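Local coordinates for rhamnose ABC transporter, rhamnose-binding protein (Actinomyces odontolyticus ATCC 17982, PDB 5BQ3), which probably binds a sugar, presumably rhamnose, and delivers it to an ABC transporter for uptake into the cell, at residues 271-276 with 301-306. Residues are numbered along the deposited sequence; the frame is centred on the assembly and turned at random.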
ATOM      1  N   PRO A 271      -2.804   6.813   0.704  1.00 33.63           N
ATOM      2  CA  PRO A 271      -1.640   6.827   1.614  1.00 32.91           C
ATOM      3  C   PRO A 271      -1.794   7.782   2.807  1.00 37.92           C
ATOM      4  O   PRO A 271      -1.183   7.532   3.843  1.00 37.96           O
ATOM      5  CB  PRO A 271      -0.469   7.240   0.714  1.00 34.51           C
ATOM      6  CG  PRO A 271      -1.073   7.854  -0.472  1.00 39.19           C
ATOM      7  CD  PRO A 271      -2.442   7.295  -0.645  1.00 34.88           C
ATOM      8  N   ALA A 272      -2.634   8.838   2.678  1.00 34.95           N
ATOM      9  CA  ALA A 272      -2.925   9.817   3.732  1.00 35.49           C
ATOM     10  C   ALA A 272      -3.577   9.155   4.956  1.00 39.62           C
ATOM     11  O   ALA A 272      -3.310   9.571   6.089  1.00 40.08           O
ATOM     12  CB  ALA A 272      -3.831  10.910   3.192  1.00 37.51           C
ATOM     13  N   GLN A 273      -4.424   8.126   4.725  1.00 35.00           N
ATOM     14  CA  GLN A 273      -5.106   7.362   5.775  1.00 34.27           C
ATOM     15  C   GLN A 273      -4.108   6.528   6.586  1.00 37.76           C
ATOM     16  O   GLN A 273      -4.303   6.349   7.788  1.00 37.82           O
ATOM     17  CB  GLN A 273      -6.175   6.445   5.168  1.00 35.09           C
ATOM     18  CG  GLN A 273      -7.389   7.170   4.595  1.00 45.14           C
ATOM     19  CD  GLN A 273      -8.452   6.219   4.096  1.00 60.21           C
ATOM     20  OE1 GLN A 273      -8.177   5.204   3.441  1.00 54.75           O
ATOM     21  NE2 GLN A 273      -9.702   6.549   4.363  1.00 54.85           N
ATOM     22  N   LEU A 274      -3.050   6.014   5.926  1.00 33.20           N
ATOM     23  CA  LEU A 274      -2.003   5.205   6.548  1.00 32.39           C
ATOM     24  C   LEU A 274      -1.207   6.031   7.574  1.00 36.52           C
ATOM     25  O   LEU A 274      -0.992   5.557   8.690  1.00 36.42           O
ATOM     26  CB  LEU A 274      -1.074   4.612   5.470  1.00 31.65           C
ATOM     27  CG  LEU A 274       0.139   3.817   5.949  1.00 35.51           C
ATOM     28  CD1 LEU A 274      -0.259   2.434   6.428  1.00 35.40           C
ATOM     29  CD2 LEU A 274       1.152   3.708   4.857  1.00 36.35           C
ATOM     30  N   GLY A 275      -0.802   7.243   7.192  1.00 33.13           N
ATOM     31  CA  GLY A 275      -0.081   8.165   8.064  1.00 33.18           C
ATOM     32  C   GLY A 275      -0.946   8.646   9.214  1.00 37.09           C
ATOM     33  O   GLY A 275      -0.451   8.825  10.331  1.00 37.36           O
ATOM     34  N   TYR A 276      -2.257   8.825   8.944  1.00 33.12           N
ATOM     35  CA  TYR A 276      -3.283   9.254   9.896  1.00 33.59           C
ATOM     36  C   TYR A 276      -3.432   8.235  11.036  1.00 38.13           C
ATOM     37  O   TYR A 276      -3.327   8.621  12.199  1.00 39.40           O
ATOM     38  CB  TYR A 276      -4.629   9.464   9.168  1.00 34.70           C
ATOM     39  CG  TYR A 276      -5.671  10.212   9.970  1.00 36.97           C
ATOM     40  CD1 TYR A 276      -5.780  11.598   9.891  1.00 39.83           C
ATOM     41  CD2 TYR A 276      -6.586   9.532  10.769  1.00 37.81           C
ATOM     42  CE1 TYR A 276      -6.742  12.292  10.625  1.00 41.71           C
ATOM     43  CE2 TYR A 276      -7.554  10.213  11.503  1.00 39.82           C
ATOM     44  CZ  TYR A 276      -7.629  11.593  11.428  1.00 47.54           C
ATOM     45  OH  TYR A 276      -8.588  12.260  12.152  1.00 50.42           O
ATOM     46  N   GLY A 301      -8.952   8.733  15.222  1.00 44.67           N
ATOM     47  CA  GLY A 301      -9.629   9.981  14.887  1.00 45.92           C
ATOM     48  C   GLY A 301     -10.953   9.850  14.168  1.00 51.43           C
ATOM     49  O   GLY A 301     -11.892   9.237  14.685  1.00 52.14           O
ATOM     50  N   ASN A 302     -11.026  10.443  12.965  1.00 48.40           N
ATOM     51  CA  ASN A 302     -12.212  10.470  12.102  1.00 49.47           C
ATOM     52  C   ASN A 302     -12.461   9.127  11.408  1.00 52.12           C
ATOM     53  O   ASN A 302     -13.547   8.921  10.865  1.00 52.74           O
ATOM     54  CB  ASN A 302     -12.077  11.578  11.047  1.00 52.61           C
ATOM     55  CG  ASN A 302     -11.863  12.966  11.612  1.00 82.90           C
ATOM     56  OD1 ASN A 302     -12.607  13.447  12.480  1.00 77.67           O
ATOM     57  ND2 ASN A 302     -10.847  13.654  11.107  1.00 76.69           N
ATOM     58  N   LEU A 303     -11.467   8.217  11.426  1.00 46.92           N
ATOM     59  CA  LEU A 303     -11.562   6.898  10.794  1.00 45.55           C
ATOM     60  C   LEU A 303     -12.136   5.822  11.742  1.00 49.56           C
ATOM     61  O   LEU A 303     -12.331   4.681  11.322  1.00 48.84           O
ATOM     62  CB  LEU A 303     -10.189   6.459  10.246  1.00 43.62           C
ATOM     63  CG  LEU A 303      -9.675   7.224   9.016  1.00 48.02           C
ATOM     64  CD1 LEU A 303      -8.224   6.904   8.745  1.00 46.77           C
ATOM     65  CD2 LEU A 303     -10.501   6.919   7.771  1.00 50.71           C
ATOM     66  N   GLY A 304     -12.440   6.206  12.981  1.00 47.18           N
ATOM     67  CA  GLY A 304     -13.006   5.311  13.988  1.00 47.81           C
ATOM     68  C   GLY A 304     -11.969   4.457  14.688  1.00 50.15           C
ATOM     69  O   GLY A 304     -10.773   4.749  14.617  1.00 48.88           O
ATOM     70  N   GLU A 305     -12.417   3.384  15.358  1.00 46.23           N
ATOM     71  CA  GLU A 305     -11.540   2.478  16.104  1.00 44.69           C
ATOM     72  C   GLU A 305     -10.873   1.426  15.203  1.00 45.51           C
ATOM     73  O   GLU A 305     -11.378   1.112  14.124  1.00 44.69           O
ATOM     74  CB  GLU A 305     -12.308   1.785  17.242  1.00 47.77           C
ATOM     75  CG  GLU A 305     -12.540   2.682  18.444  1.00 60.83           C
ATOM     76  CD  GLU A 305     -12.874   1.963  19.734  1.00 92.35           C
ATOM     77  OE1 GLU A 305     -13.916   1.267  19.780  1.00 95.50           O
ATOM     78  OE2 GLU A 305     -12.112   2.123  20.714  1.00 89.16           O
ATOM     79  N   ARG A 306      -9.718   0.900  15.657  1.00 40.30           N
ATOM     80  CA  ARG A 306      -8.930  -0.143  14.986  1.00 38.44           C
ATOM     81  C   ARG A 306      -8.436  -1.166  16.007  1.00 42.82           C
ATOM     82  O   ARG A 306      -8.125  -0.792  17.138  1.00 43.06           O
ATOM     83  CB  ARG A 306      -7.730   0.453  14.216  1.00 35.70           C
ATOM     84  CG  ARG A 306      -8.075   1.297  12.987  1.00 41.53           C
ATOM     85  CD  ARG A 306      -8.718   0.506  11.854  1.00 44.22           C
ATOM     86  NE  ARG A 306      -8.846   1.301  10.629  1.00 44.45           N
ATOM     87  CZ  ARG A 306      -9.828   2.164  10.383  1.00 56.36           C
ATOM     88  NH1 ARG A 306     -10.785   2.368  11.277  1.00 44.68           N
ATOM     89  NH2 ARG A 306      -9.856   2.835   9.241  1.00 44.02           N
TER
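Y276 and L303 meet where the N-terminal part of helix 271-287 faces the bend that links strand 297-299 to strand 305-307. The backbones stay well apart, with CA atoms 8.1 Å from each other at Y276 and G301 and 8.2 Å at Q273 and L303, and side chains bridge the gap. Y276 makes the one hydrogen bond between the two segments. Its CG stands anti to the backbone N (chi1 -166°), which sends the ring out from the helix to the bend. There the backbone N of N302 approaches the ring edge close to its plane and donates a nearly straight hydrogen bond to Y276 OH (3.1 Å, 168°). CA of G301 also lies at this edge, 3.7 Å from Y276 OH. The same hydroxyl is hydrogen-bonded to E55 of helix 40-56, so one oxygen joins the bend to two helices. Nearer the helix, CD1 of L303 comes obliquely to the ring, 3.7 Å from CD2 of Y276. The other methyl, CD2 of L303, touches NE2 of Q273 at 3.5 Å, the two side chains crossing almost perpendicularly. A phenylalanine in place of Y276 would probably keep the leucine contact but leave N302 N and E55 without their shared partner. Beyond the leucine, NH1 of R306 braces the turn, bonding to O of L303 (2.8 Å) and O of E305. This surface contact docks a two-stranded antiparallel hairpin onto a helix of the six-stranded parallel alpha/beta lobe, within the two-lobed fold of periplasmic sugar-binding proteins.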